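Local coordinates for protein signal transduction histidine kinase, LytS (Clostridium beijerinckii, PDB 5XSJ) that probably acts as the membrane-bound sensor kinase of a two-component system, passing phosphate from ATP to a histidine, with this four-helix piece forming its N-terminal sensor part, at residues E102-V105 against F106-D109; I76-D79 against L80-L84; E24-Q27 against H28-S32; I62-L65 against K66-S69. All coordinates share one frame; numbering follows the deposited sequence.

Contact 1 (E102-V105 against F106-D109); sequences EGYV and FYYD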
ATOM      1  N   GLU B 102     -22.355 -10.136  12.500  1.00 42.68           N
ATOM      2  CA  GLU B 102     -21.142 -10.738  13.020  1.00 44.38           C
ATOM      3  C   GLU B 102     -20.090  -9.688  13.342  1.00 41.00           C
ATOM      4  O   GLU B 102     -20.151  -8.558  12.854  1.00 40.65           O
ATOM      5  CB  GLU B 102     -20.593 -11.754  12.023  1.00 43.93           C
ATOM      6  CG  GLU B 102     -21.590 -12.867  11.735  1.00 47.82           C
ATOM      7  CD  GLU B 102     -21.004 -13.983  10.900  1.00 52.40           C
ATOM      8  OE1 GLU B 102     -19.904 -13.802  10.329  1.00 52.61           O
ATOM      9  OE2 GLU B 102     -21.650 -15.050  10.823  1.00 56.61           O
ATOM     10  N   GLY B 103     -19.133 -10.069  14.180  1.00 44.51           N
ATOM     11  CA  GLY B 103     -18.043  -9.188  14.551  1.00 43.91           C
ATOM     12  C   GLY B 103     -17.252  -8.782  13.328  1.00 41.75           C
ATOM     13  O   GLY B 103     -17.050  -9.600  12.421  1.00 40.86           O
ATOM     14  N   TYR B 104     -16.828  -7.516  13.302  1.00 44.32           N
ATOM     15  CA  TYR B 104     -15.981  -6.956  12.233  1.00 40.26           C
ATOM     16  C   TYR B 104     -14.823  -7.871  11.890  1.00 39.31           C
ATOM     17  O   TYR B 104     -14.465  -8.020  10.724  1.00 38.98           O
ATOM     18  CB  TYR B 104     -15.463  -5.576  12.649  1.00 40.21           C
ATOM     19  CG  TYR B 104     -14.592  -4.837  11.638  1.00 39.24           C
ATOM     20  CD1 TYR B 104     -14.892  -4.838  10.274  1.00 38.08           C
ATOM     21  CD2 TYR B 104     -13.490  -4.098  12.063  1.00 40.43           C
ATOM     22  CE1 TYR B 104     -14.100  -4.141   9.356  1.00 35.48           C
ATOM     23  CE2 TYR B 104     -12.692  -3.395  11.155  1.00 39.59           C
ATOM     24  CZ  TYR B 104     -13.004  -3.420   9.809  1.00 37.54           C
ATOM     25  OH  TYR B 104     -12.219  -2.721   8.932  1.00 40.21           O
ATOM     26  N   VAL B 105     -14.254  -8.494  12.915  1.00 39.07           N
ATOM     27  CA  VAL B 105     -13.147  -9.428  12.751  1.00 41.76           C
ATOM     28  C   VAL B 105     -13.482 -10.539  11.750  1.00 40.52           C
ATOM     29  O   VAL B 105     -12.592 -11.069  11.077  1.00 40.84           O
ATOM     30  CB  VAL B 105     -12.738 -10.054  14.123  1.00 44.82           C
ATOM     31  CG1 VAL B 105     -13.855 -10.954  14.683  1.00 45.97           C
ATOM     32  CG2 VAL B 105     -11.432 -10.817  14.003  1.00 41.91           C
ATOM     33  N   PHE B 106     -14.763 -10.864  11.617  1.00 40.83           N
ATOM     34  CA  PHE B 106     -15.168 -11.930  10.705  1.00 42.14           C
ATOM     35  C   PHE B 106     -15.298 -11.498   9.244  1.00 41.59           C
ATOM     36  O   PHE B 106     -15.239 -12.349   8.361  1.00 41.91           O
ATOM     37  CB  PHE B 106     -16.478 -12.567  11.184  1.00 44.80           C
ATOM     38  CG  PHE B 106     -16.325 -13.302  12.482  1.00 51.83           C
ATOM     39  CD1 PHE B 106     -15.534 -14.447  12.552  1.00 51.10           C
ATOM     40  CD2 PHE B 106     -16.928 -12.836  13.644  1.00 51.74           C
ATOM     41  CE1 PHE B 106     -15.359 -15.121  13.753  1.00 55.37           C
ATOM     42  CE2 PHE B 106     -16.765 -13.512  14.853  1.00 55.38           C
ATOM     43  CZ  PHE B 106     -15.981 -14.655  14.906  1.00 55.66           C
ATOM     44  N   TYR B 107     -15.467 -10.203   8.970  1.00 40.38           N
ATOM     45  CA  TYR B 107     -15.524  -9.780   7.568  1.00 37.88           C
ATOM     46  C   TYR B 107     -14.489  -8.730   7.175  1.00 35.84           C
ATOM     47  O   TYR B 107     -14.549  -8.190   6.071  1.00 33.61           O
ATOM     48  CB  TYR B 107     -16.924  -9.276   7.210  1.00 36.56           C
ATOM     49  CG  TYR B 107     -17.480  -8.152   8.053  1.00 36.17           C
ATOM     50  CD1 TYR B 107     -17.305  -6.820   7.680  1.00 34.21           C
ATOM     51  CD2 TYR B 107     -18.231  -8.419   9.191  1.00 39.83           C
ATOM     52  CE1 TYR B 107     -17.836  -5.789   8.434  1.00 36.47           C
ATOM     53  CE2 TYR B 107     -18.769  -7.394   9.958  1.00 38.07           C
ATOM     54  CZ  TYR B 107     -18.567  -6.082   9.578  1.00 39.72           C
ATOM     55  OH  TYR B 107     -19.095  -5.063  10.335  1.00 38.51           O
ATOM     56  N   TYR B 108     -13.533  -8.468   8.063  1.00 35.73           N
ATOM     57  CA  TYR B 108     -12.482  -7.497   7.798  1.00 35.62           C
ATOM     58  C   TYR B 108     -11.735  -7.815   6.503  1.00 34.31           C
ATOM     59  O   TYR B 108     -11.604  -6.961   5.633  1.00 33.99           O
ATOM     60  CB  TYR B 108     -11.502  -7.434   8.969  1.00 35.93           C
ATOM     61  CG  TYR B 108     -10.269  -6.617   8.675  1.00 37.74           C
ATOM     62  CD1 TYR B 108     -10.292  -5.231   8.762  1.00 38.21           C
ATOM     63  CD2 TYR B 108      -9.076  -7.234   8.294  1.00 37.03           C
ATOM     64  CE1 TYR B 108      -9.157  -4.472   8.477  1.00 38.16           C
ATOM     65  CE2 TYR B 108      -7.942  -6.490   8.011  1.00 38.71           C
ATOM     66  CZ  TYR B 108      -7.985  -5.110   8.102  1.00 40.01           C
ATOM     67  OH  TYR B 108      -6.848  -4.378   7.813  1.00 41.29           O
ATOM     68  N   ASP B 109     -11.272  -9.053   6.379  1.00 35.63           N
ATOM     69  CA  ASP B 109     -10.539  -9.495   5.190  1.00 35.94           C
ATOM     70  C   ASP B 109     -11.353  -9.367   3.903  1.00 34.24           C
ATOM     71  O   ASP B 109     -10.875  -8.817   2.918  1.00 33.05           O
ATOM     72  CB  ASP B 109     -10.090 -10.949   5.360  1.00 36.69           C
ATOM     73  CG  ASP B 109      -8.915 -11.087   6.312  1.00 42.75           C
ATOM     74  OD1 ASP B 109      -8.397 -10.035   6.757  1.00 40.11           O
ATOM     75  OD2 ASP B 109      -8.505 -12.238   6.606  1.00 44.54           O
TER
HETATM   76  O   HOH W   1     -19.374  -5.589  13.059  1.00 39.24           O
HETATM   77  O   HOH W   2     -11.838 -11.365   8.289  1.00 39.24           O

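Contact 2 (I76-D79 against L80-L84); sequences ILRD and LDNTL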
ATOM      1  N   ILE B  76      -7.022  -9.725 -21.495  1.00 34.24           N
ATOM      2  CA  ILE B  76      -7.329  -8.701 -20.511  1.00 33.28           C
ATOM      3  C   ILE B  76      -8.786  -8.816 -20.058  1.00 34.12           C
ATOM      4  O   ILE B  76      -9.093  -8.646 -18.879  1.00 31.84           O
ATOM      5  CB  ILE B  76      -7.069  -7.285 -21.075  1.00 33.96           C
ATOM      6  CG1 ILE B  76      -5.629  -7.168 -21.575  1.00 37.73           C
ATOM      7  CG2 ILE B  76      -7.338  -6.218 -20.012  1.00 34.46           C
ATOM      8  CD1 ILE B  76      -5.352  -5.884 -22.349  1.00 39.66           C
ATOM      9  N   LEU B  77      -9.679  -9.115 -21.001  1.00 31.90           N
ATOM     10  CA  LEU B  77     -11.103  -9.200 -20.699  1.00 33.08           C
ATOM     11  C   LEU B  77     -11.375 -10.392 -19.803  1.00 32.26           C
ATOM     12  O   LEU B  77     -12.181 -10.306 -18.868  1.00 30.24           O
ATOM     13  CB  LEU B  77     -11.936  -9.296 -21.978  1.00 32.89           C
ATOM     14  CG  LEU B  77     -12.241  -7.967 -22.657  1.00 33.84           C
ATOM     15  CD1 LEU B  77     -12.793  -8.173 -24.056  1.00 36.66           C
ATOM     16  CD2 LEU B  77     -13.213  -7.184 -21.815  1.00 32.42           C
ATOM     17  N   ARG B  78     -10.696 -11.500 -20.082  1.00 30.70           N
ATOM     18  CA  ARG B  78     -10.809 -12.670 -19.225  1.00 30.38           C
ATOM     19  C   ARG B  78     -10.317 -12.352 -17.803  1.00 29.67           C
ATOM     20  O   ARG B  78     -10.958 -12.722 -16.833  1.00 27.68           O
ATOM     21  CB  ARG B  78     -10.034 -13.860 -19.801  1.00 30.59           C
ATOM     22  CG  ARG B  78     -10.074 -15.086 -18.888  1.00 32.08           C
ATOM     23  CD  ARG B  78      -9.401 -16.293 -19.505  1.00 33.68           C
ATOM     24  NE  ARG B  78      -7.979 -16.066 -19.731  1.00 34.63           N
ATOM     25  CZ  ARG B  78      -7.169 -16.950 -20.307  1.00 38.02           C
ATOM     26  NH1 ARG B  78      -7.651 -18.122 -20.722  1.00 37.84           N
ATOM     27  NH2 ARG B  78      -5.882 -16.659 -20.474  1.00 34.27           N
ATOM     28  N   ASP B  79      -9.183 -11.665 -17.683  1.00 31.78           N
ATOM     29  CA  ASP B  79      -8.685 -11.286 -16.361  1.00 29.75           C
ATOM     30  C   ASP B  79      -9.672 -10.367 -15.643  1.00 27.92           C
ATOM     31  O   ASP B  79      -9.894 -10.484 -14.442  1.00 25.74           O
ATOM     32  CB  ASP B  79      -7.324 -10.586 -16.462  1.00 27.51           C
ATOM     33  CG  ASP B  79      -6.188 -11.538 -16.808  1.00 32.08           C
ATOM     34  OD1 ASP B  79      -6.358 -12.773 -16.655  1.00 30.52           O
ATOM     35  OD2 ASP B  79      -5.114 -11.040 -17.224  1.00 32.27           O
ATOM     36  N   LEU B  80     -10.236  -9.428 -16.390  1.00 27.58           N
ATOM     37  CA  LEU B  80     -11.156  -8.466 -15.816  1.00 28.31           C
ATOM     38  C   LEU B  80     -12.463  -9.162 -15.392  1.00 25.88           C
ATOM     39  O   LEU B  80     -12.981  -8.925 -14.308  1.00 25.64           O
ATOM     40  CB  LEU B  80     -11.417  -7.339 -16.821  1.00 26.90           C
ATOM     41  CG  LEU B  80     -12.587  -6.404 -16.510  1.00 28.06           C
ATOM     42  CD1 LEU B  80     -12.427  -5.713 -15.146  1.00 24.72           C
ATOM     43  CD2 LEU B  80     -12.764  -5.394 -17.627  1.00 26.50           C
ATOM     44  N   ASP B  81     -12.974 -10.036 -16.246  1.00 28.70           N
ATOM     45  CA  ASP B  81     -14.209 -10.777 -15.962  1.00 26.97           C
ATOM     46  C   ASP B  81     -14.068 -11.653 -14.722  1.00 26.91           C
ATOM     47  O   ASP B  81     -14.921 -11.649 -13.833  1.00 26.00           O
ATOM     48  CB  ASP B  81     -14.582 -11.630 -17.175  1.00 30.01           C
ATOM     49  CG  ASP B  81     -16.031 -12.131 -17.128  1.00 34.11           C
ATOM     50  OD1 ASP B  81     -16.883 -11.501 -16.459  1.00 33.85           O
ATOM     51  OD2 ASP B  81     -16.313 -13.164 -17.772  1.00 34.69           O
ATOM     52  N   ASN B  82     -12.978 -12.411 -14.659  1.00 28.53           N
ATOM     53  CA  ASN B  82     -12.696 -13.210 -13.473  1.00 27.92           C
ATOM     54  C   ASN B  82     -12.474 -12.375 -12.222  1.00 24.85           C
ATOM     55  O   ASN B  82     -12.909 -12.736 -11.147  1.00 24.94           O
ATOM     56  CB  ASN B  82     -11.490 -14.093 -13.727  1.00 26.48           C
ATOM     57  CG  ASN B  82     -11.833 -15.262 -14.587  1.00 30.15           C
ATOM     58  OD1 ASN B  82     -12.946 -15.784 -14.499  1.00 32.11           O
ATOM     59  ND2 ASN B  82     -10.909 -15.674 -15.443  1.00 28.04           N
ATOM     60  N   THR B  83     -11.807 -11.241 -12.370  1.00 25.61           N
ATOM     61  CA  THR B  83     -11.528 -10.394 -11.222  1.00 25.71           C
ATOM     62  C   THR B  83     -12.833  -9.801 -10.695  1.00 24.97           C
ATOM     63  O   THR B  83     -13.019  -9.671  -9.487  1.00 24.25           O
ATOM     64  CB  THR B  83     -10.514  -9.282 -11.594  1.00 25.40           C
ATOM     65  OG1 THR B  83      -9.329  -9.896 -12.105  1.00 27.89           O
ATOM     66  CG2 THR B  83     -10.153  -8.423 -10.401  1.00 21.57           C
ATOM     67  N   LEU B  84     -13.749  -9.454 -11.595  1.00 25.44           N
ATOM     68  CA  LEU B  84     -15.062  -8.981 -11.158  1.00 27.02           C
ATOM     69  C   LEU B  84     -15.798 -10.064 -10.378  1.00 25.15           C
ATOM     70  O   LEU B  84     -16.401  -9.779  -9.340  1.00 25.00           O
ATOM     71  CB  LEU B  84     -15.916  -8.528 -12.345  1.00 28.23           C
ATOM     72  CG  LEU B  84     -17.224  -7.844 -11.903  1.00 29.13           C
ATOM     73  CD1 LEU B  84     -16.924  -6.502 -11.244  1.00 26.67           C
ATOM     74  CD2 LEU B  84     -18.199  -7.656 -13.060  1.00 27.29           C
TER

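Contact 3 (E24-Q27 against H28-S32); sequences EIKQ and HVDSS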
ATOM      1  N   GLU B  24     -18.029   2.743 -19.276  1.00 33.08           N
ATOM      2  CA  GLU B  24     -19.251   2.479 -18.532  1.00 32.57           C
ATOM      3  C   GLU B  24     -19.012   1.407 -17.485  1.00 29.93           C
ATOM      4  O   GLU B  24     -19.491   1.510 -16.360  1.00 30.53           O
ATOM      5  CB  GLU B  24     -20.388   2.059 -19.476  1.00 35.40           C
ATOM      6  CG  GLU B  24     -21.032   3.242 -20.190  1.00 37.14           C
ATOM      7  CD  GLU B  24     -21.914   2.827 -21.366  1.00 40.10           C
ATOM      8  OE1 GLU B  24     -22.368   1.657 -21.423  1.00 37.40           O
ATOM      9  OE2 GLU B  24     -22.155   3.690 -22.233  1.00 45.01           O
ATOM     10  N   ILE B  25     -18.278   0.368 -17.870  1.00 30.60           N
ATOM     11  CA  ILE B  25     -17.905  -0.714 -16.960  1.00 30.24           C
ATOM     12  C   ILE B  25     -17.131  -0.192 -15.744  1.00 28.85           C
ATOM     13  O   ILE B  25     -17.409  -0.552 -14.605  1.00 28.25           O
ATOM     14  CB  ILE B  25     -17.047  -1.767 -17.704  1.00 30.98           C
ATOM     15  CG1 ILE B  25     -17.893  -2.481 -18.751  1.00 30.32           C
ATOM     16  CG2 ILE B  25     -16.417  -2.758 -16.719  1.00 28.90           C
ATOM     17  CD1 ILE B  25     -17.087  -3.254 -19.770  1.00 31.01           C
ATOM     18  N   LYS B  26     -16.169   0.682 -15.999  1.00 30.85           N
ATOM     19  CA  LYS B  26     -15.345   1.254 -14.937  1.00 31.45           C
ATOM     20  C   LYS B  26     -16.201   2.055 -13.959  1.00 29.99           C
ATOM     21  O   LYS B  26     -16.064   1.913 -12.747  1.00 29.83           O
ATOM     22  CB  LYS B  26     -14.245   2.126 -15.551  1.00 32.38           C
ATOM     23  CG  LYS B  26     -13.192   2.619 -14.569  1.00 34.73           C
ATOM     24  CD  LYS B  26     -12.115   3.408 -15.300  1.00 37.50           C
ATOM     25  CE  LYS B  26     -11.016   3.811 -14.325  1.00 39.78           C
ATOM     26  NZ  LYS B  26     -11.633   4.247 -13.026  1.00 41.32           N
ATOM     27  N   GLN B  27     -17.109   2.871 -14.487  1.00 30.92           N
ATOM     28  CA  GLN B  27     -18.059   3.601 -13.648  1.00 30.69           C
ATOM     29  C   GLN B  27     -18.968   2.657 -12.848  1.00 29.44           C
ATOM     30  O   GLN B  27     -19.250   2.903 -11.668  1.00 29.29           O
ATOM     31  CB  GLN B  27     -18.938   4.516 -14.492  1.00 33.79           C
ATOM     32  CG  GLN B  27     -18.229   5.551 -15.345  1.00 36.96           C
ATOM     33  CD  GLN B  27     -19.240   6.473 -16.056  1.00 46.61           C
ATOM     34  OE1 GLN B  27     -20.267   6.019 -16.602  1.00 42.19           O
ATOM     35  NE2 GLN B  27     -18.957   7.774 -16.031  1.00 47.37           N
ATOM     36  N   HIS B  28     -19.444   1.587 -13.482  1.00 28.27           N
ATOM     37  CA  HIS B  28     -20.302   0.623 -12.765  1.00 28.71           C
ATOM     38  C   HIS B  28     -19.559  -0.002 -11.592  1.00 27.61           C
ATOM     39  O   HIS B  28     -20.095  -0.130 -10.489  1.00 27.07           O
ATOM     40  CB  HIS B  28     -20.788  -0.493 -13.695  1.00 29.17           C
ATOM     41  CG  HIS B  28     -21.737  -0.040 -14.757  1.00 31.53           C
ATOM     42  ND1 HIS B  28     -22.835   0.755 -14.476  1.00 31.15           N
ATOM     43  CD2 HIS B  28     -21.776  -0.278 -16.086  1.00 30.99           C
ATOM     44  CE1 HIS B  28     -23.487   1.002 -15.599  1.00 32.38           C
ATOM     45  NE2 HIS B  28     -22.862   0.397 -16.591  1.00 32.31           N
ATOM     46  N   VAL B  29     -18.327  -0.430 -11.848  1.00 28.14           N
ATOM     47  CA  VAL B  29     -17.522  -1.046 -10.801  1.00 29.14           C
ATOM     48  C   VAL B  29     -17.286  -0.040  -9.678  1.00 28.31           C
ATOM     49  O   VAL B  29     -17.514  -0.351  -8.515  1.00 28.30           O
ATOM     50  CB  VAL B  29     -16.159  -1.556 -11.332  1.00 30.12           C
ATOM     51  CG1 VAL B  29     -15.371  -2.137 -10.204  1.00 29.36           C
ATOM     52  CG2 VAL B  29     -16.359  -2.611 -12.437  1.00 28.82           C
ATOM     53  N   ASP B  30     -16.849   1.166 -10.032  1.00 28.68           N
ATOM     54  CA  ASP B  30     -16.629   2.214  -9.033  1.00 29.73           C
ATOM     55  C   ASP B  30     -17.900   2.521  -8.250  1.00 31.54           C
ATOM     56  O   ASP B  30     -17.873   2.620  -7.028  1.00 30.70           O
ATOM     57  CB  ASP B  30     -16.097   3.492  -9.689  1.00 30.10           C
ATOM     58  CG  ASP B  30     -14.714   3.292 -10.324  1.00 37.60           C
ATOM     59  OD1 ASP B  30     -14.123   2.199 -10.150  1.00 36.66           O
ATOM     60  OD2 ASP B  30     -14.216   4.223 -10.998  1.00 39.15           O
ATOM     61  N   SER B  31     -19.023   2.659  -8.942  1.00 29.65           N
ATOM     62  CA  SER B  31     -20.256   2.997  -8.244  1.00 27.71           C
ATOM     63  C   SER B  31     -20.731   1.831  -7.378  1.00 29.70           C
ATOM     64  O   SER B  31     -21.294   2.024  -6.283  1.00 28.46           O
ATOM     65  CB  SER B  31     -21.336   3.402  -9.243  1.00 29.40           C
ATOM     66  OG  SER B  31     -22.592   3.479  -8.601  1.00 34.89           O
ATOM     67  N   SER B  32     -20.509   0.614  -7.865  1.00 28.31           N
ATOM     68  CA  SER B  32     -20.872  -0.572  -7.085  1.00 27.29           C
ATOM     69  C   SER B  32     -20.118  -0.612  -5.750  1.00 28.89           C
ATOM     70  O   SER B  32     -20.719  -0.866  -4.696  1.00 29.68           O
ATOM     71  CB  SER B  32     -20.595  -1.848  -7.886  1.00 27.73           C
ATOM     72  OG  SER B  32     -20.854  -2.993  -7.107  1.00 31.11           O
TER

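Contact 4 (I62-L65 against K66-S69); sequences IGNL and KKNS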
ATOM      1  N   ILE B  62     -19.109  -6.399 -19.666  1.00 31.29           N
ATOM      2  CA  ILE B  62     -17.865  -7.145 -19.871  1.00 32.49           C
ATOM      3  C   ILE B  62     -18.134  -8.349 -20.785  1.00 33.03           C
ATOM      4  O   ILE B  62     -17.363  -8.637 -21.709  1.00 33.71           O
ATOM      5  CB  ILE B  62     -17.246  -7.623 -18.540  1.00 30.10           C
ATOM      6  CG1 ILE B  62     -16.739  -6.426 -17.728  1.00 28.44           C
ATOM      7  CG2 ILE B  62     -16.095  -8.597 -18.808  1.00 30.57           C
ATOM      8  CD1 ILE B  62     -16.370  -6.788 -16.316  1.00 25.99           C
ATOM      9  N   GLY B  63     -19.237  -9.047 -20.519  1.00 32.55           N
ATOM     10  CA  GLY B  63     -19.673 -10.148 -21.365  1.00 32.53           C
ATOM     11  C   GLY B  63     -19.892  -9.703 -22.804  1.00 34.86           C
ATOM     12  O   GLY B  63     -19.543 -10.410 -23.741  1.00 38.88           O
ATOM     13  N   ASN B  64     -20.454  -8.516 -22.983  1.00 34.87           N
ATOM     14  CA  ASN B  64     -20.705  -8.019 -24.323  1.00 38.50           C
ATOM     15  C   ASN B  64     -19.406  -7.794 -25.089  1.00 39.51           C
ATOM     16  O   ASN B  64     -19.285  -8.216 -26.231  1.00 43.07           O
ATOM     17  CB  ASN B  64     -21.527  -6.732 -24.279  1.00 38.27           C
ATOM     18  CG  ASN B  64     -21.826  -6.187 -25.673  1.00 48.77           C
ATOM     19  OD1 ASN B  64     -22.514  -6.835 -26.467  1.00 54.39           O
ATOM     20  ND2 ASN B  64     -21.310  -4.997 -25.973  1.00 47.31           N
ATOM     21  N   LEU B  65     -18.438  -7.133 -24.459  1.00 39.47           N
ATOM     22  CA  LEU B  65     -17.119  -6.916 -25.069  1.00 39.82           C
ATOM     23  C   LEU B  65     -16.401  -8.220 -25.388  1.00 38.94           C
ATOM     24  O   LEU B  65     -15.661  -8.295 -26.363  1.00 41.13           O
ATOM     25  CB  LEU B  65     -16.228  -6.071 -24.151  1.00 38.19           C
ATOM     26  CG  LEU B  65     -16.601  -4.603 -23.951  1.00 38.63           C
ATOM     27  CD1 LEU B  65     -15.634  -3.937 -22.980  1.00 37.89           C
ATOM     28  CD2 LEU B  65     -16.605  -3.871 -25.290  1.00 41.03           C
ATOM     29  N   LYS B  66     -16.607  -9.239 -24.557  1.00 39.48           N
ATOM     30  CA  LYS B  66     -15.951 -10.534 -24.756  1.00 42.29           C
ATOM     31  C   LYS B  66     -16.438 -11.198 -26.026  1.00 48.94           C
ATOM     32  O   LYS B  66     -15.718 -11.992 -26.629  1.00 49.70           O
ATOM     33  CB  LYS B  66     -16.196 -11.479 -23.581  1.00 41.58           C
ATOM     34  CG  LYS B  66     -15.509 -11.070 -22.289  1.00 42.27           C
ATOM     35  CD  LYS B  66     -14.957 -12.266 -21.532  1.00 42.34           C
ATOM     36  CE  LYS B  66     -16.047 -13.118 -20.955  1.00 42.87           C
ATOM     37  NZ  LYS B  66     -15.477 -14.231 -20.138  1.00 45.16           N
ATOM     38  N   LYS B  67     -17.668 -10.877 -26.415  1.00 47.99           N
ATOM     39  CA  LYS B  67     -18.257 -11.401 -27.641  1.00 51.56           C
ATOM     40  C   LYS B  67     -17.476 -10.931 -28.859  1.00 52.73           C
ATOM     41  O   LYS B  67     -17.287 -11.686 -29.814  1.00 57.73           O
ATOM     42  CB  LYS B  67     -19.720 -10.971 -27.764  1.00 49.89           C
ATOM     43  CG  LYS B  67     -20.723 -11.942 -27.176  1.00 52.25           C
ATOM     44  CD  LYS B  67     -22.089 -11.266 -27.001  1.00 55.18           C
ATOM     45  CE  LYS B  67     -22.448 -10.409 -28.217  1.00 58.28           C
ATOM     46  NZ  LYS B  67     -23.656  -9.558 -28.000  1.00 61.89           N
ATOM     47  N   ASN B  68     -17.017  -9.682 -28.819  1.00 53.04           N
ATOM     48  CA  ASN B  68     -16.357  -9.070 -29.974  1.00 57.03           C
ATOM     49  C   ASN B  68     -14.850  -8.845 -29.800  1.00 56.33           C
ATOM     50  O   ASN B  68     -14.290  -7.933 -30.408  1.00 58.90           O
ATOM     51  CB  ASN B  68     -17.016  -7.719 -30.308  1.00 57.99           C
ATOM     52  CG  ASN B  68     -18.534  -7.815 -30.487  1.00 61.88           C
ATOM     53  OD1 ASN B  68     -19.184  -8.755 -30.015  1.00 59.98           O
ATOM     54  ND2 ASN B  68     -19.102  -6.828 -31.178  1.00 63.82           N
ATOM     55  N   SER B  69     -14.188  -9.662 -28.984  1.00 55.30           N
ATOM     56  CA  SER B  69     -12.783  -9.397 -28.653  1.00 54.21           C
ATOM     57  C   SER B  69     -11.816  -9.942 -29.706  1.00 55.85           C
ATOM     58  O   SER B  69     -12.145 -10.881 -30.433  1.00 57.13           O
ATOM     59  CB  SER B  69     -12.430  -9.990 -27.284  1.00 49.42           C
ATOM     60  OG  SER B  69     -12.589 -11.397 -27.275  1.00 49.48           O
TER

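Contact 1 (E102-V105 against F106-D109)
Tyr104, its CG anti to the backbone N (chi1 -179°), meets Tyr107, whose CG lies between N and the carbonyl carbon (chi1 56°), at the start of helix 104-133; the second torsion folds the Tyr107 ring back over the preceding turn. The Tyr107 ring thereby lies over the backbone of Tyr104: CA of Tyr104 sits above its face as a CH-pi contact, 4.0 Å from the ring centroid. The edge of the Tyr104 ring also points toward that face in an offset edge-to-face pair, with CD1 of Tyr104 3.6 Å from CE1 of Tyr107. To Tyr108, its other partner, Tyr104 offers a face: the edge of Tyr108 approaches it with the planes 85° apart, CD1 of Tyr108 lying 3.4 Å from CZ of Tyr104. The three rings form an aromatic cluster. Phe106 stays outside it and receives CG1 of Val105 over one face, 3.9 Å from the centroid. The first turn is closed by Phe106 N to Gly103 O at 2.7 Å and by Tyr107 N to Tyr104 O at 3.0 Å, both donors standing above the carbonyl plane. One water accepts a hydrogen bond from the Tyr107 hydroxyl and donates one to Glu102 O; a second bridges Val105 O and Asp109 N. Tyr107 leans on Thr94 and Ala97 of helix 73-99, with Glu102 also on Ala97, and Tyr104 N bonds an acidic side chain on a chain of another protein, so the cluster lies between the preceding helix and a partner chain.

Contact 2 (I76-D79 against L80-L84)
Thr83 and Asp79 meet one turn apart inside helix 73-99 of the four-helix bundle, where the threonine hydroxyl folds back onto the helix backbone. From CB, 3.2 Å from Asp79 O, the Thr83 side chain branches. OG1 stands anti to its own carbonyl carbon (chi1 -57°), which carries it back toward the preceding turn, where it donates to Asp79 O. CG2 takes the other direction, anti to the backbone N. The Thr83 side chain packs on Ile117 and Tyr124 of helix 104-133. Asp79 O also accepts the backbone N of Thr83 at 2.9 Å, and therefore carries two bonds from one residue. The helix bonds before it are regular, Asn82 N to Arg78 O being nearly straight at 171°. Arg78 and Asn82 run side by side, pointing the same way, with the guanidinium and amide planes 19° apart; CG of Arg78 touches ND2 of Asn82 at 3.6 Å. Their ends are held from outside, since Arg78 NH2 bonds the backbone of a chain of another protein and Asn82 ND2 does so weakly. Outside the two segments, Asp79 OD2 pairs in a salt bridge with a basic side chain on a chain of another protein. Thr83 OG1 lies 2.5 Å from Asp79 O, a value so short that it should be read with caution.

Contact 3 (E24-Q27 against H28-S32)
Helix 15-42, the first helix of the bundle, carries a lysine-aspartate pair at i and i+4 on one flank and a histidine folded over its own backbone on another. Lys26 leaves with CG anti to the backbone N and runs extended until chi4, where it bends (-41°) and brings NZ to Asp30 OD2. This salt bridge is long, Lys26 NZ to Asp30 OD2 measuring 3.3 Å, and its hydrogen bond is weak. CG of Asp30 lies 3.1 Å from Lys26 O, the carbonyl that accepts Asp30 N at 2.9 Å; the carboxylate oxygens and this carbonyl are all acceptors and are not bonded to one another. His28, its CG anti to the carbonyl carbon (chi1 -68°), lays its ring on the preceding turn with Glu24 O over one face, 2.9 Å from CD2 of His28. That same Glu24 O accepts His28 N at 2.9 Å. The imidazole nitrogens face helix 45-67, ND1 bonding Glu54 and NE2 bonding Lys61, which also forms a salt bridge with Glu24. On the buried side CG2 of Ile25 meets CG2 of Val29 at 4.3 Å. Asp122 of helix 104-133 makes a long, weak ion pair with Lys26 and lies close to Asp30. Lys26 NZ lies near both acids and would be expected to ease the repulsion between their carboxylates, while partners on both nitrogens should fix the flip of the His28 ring.

Contact 4 (I62-L65 against K66-S69)
Ile62 O receives the backbone N of Lys66 at 3.0 Å, near the end of helix 45-67. The same Ile62 O lies 3.1 Å from CG of Lys66, whose side chain bends at chi2 and chi3 and leads off toward Asp81 of helix 73-99. Gly63 O follows with a longer bond to Lys67 N, 3.3 Å. Asn64 O shares that N-H through a weak bond, so Lys67 N is split between two carbonyls as the helix winds to its end. The side chain of Asn64 starts with CG anti to the backbone N (chi1 -179°) and sets OD1 beside the tip of Lys67, which curls back through a bend at chi3 (43°). Their weak bond, NZ of Lys67 to OD1 of Asn64 at 3.3 Å, links two side chains that cross at a slant. Leu65 O closes the run with a weak bond from Asn68 N, 3.1 Å. Beyond it, Ser69 OG donates to Lys66 O at 3.2 Å from above the carbonyl plane. Leu65 reaches Asn18 and Thr22 of helix 15-42, while Ile62 packs on Leu80 and Leu84 of helix 73-99 and Ser69 on Leu77, placing this helix end between the first and third helices.

From the N terminus the chain meets contact 3 in helix 15-42, contact 4 at the end of helix 45-67, contact 2 early in helix 73-99 and contact 1 at the start of helix 104-133. Each is a local turn within continuous chain, so they run in series, none enclosing or crossing another and none closing a long loop. Contacts 2, 3 and 4 touch one another: Ile25 CD1 meets Leu65 CD1 at 3.6 Å, Leu84 CD1 meets Val29 CG2, and Asp81 OD2 forms a salt bridge with Lys66 NZ at 2.7 Å. They thereby join the first three helices. Contact 1 stands apart, its centre about 36 Å from that of contact 4.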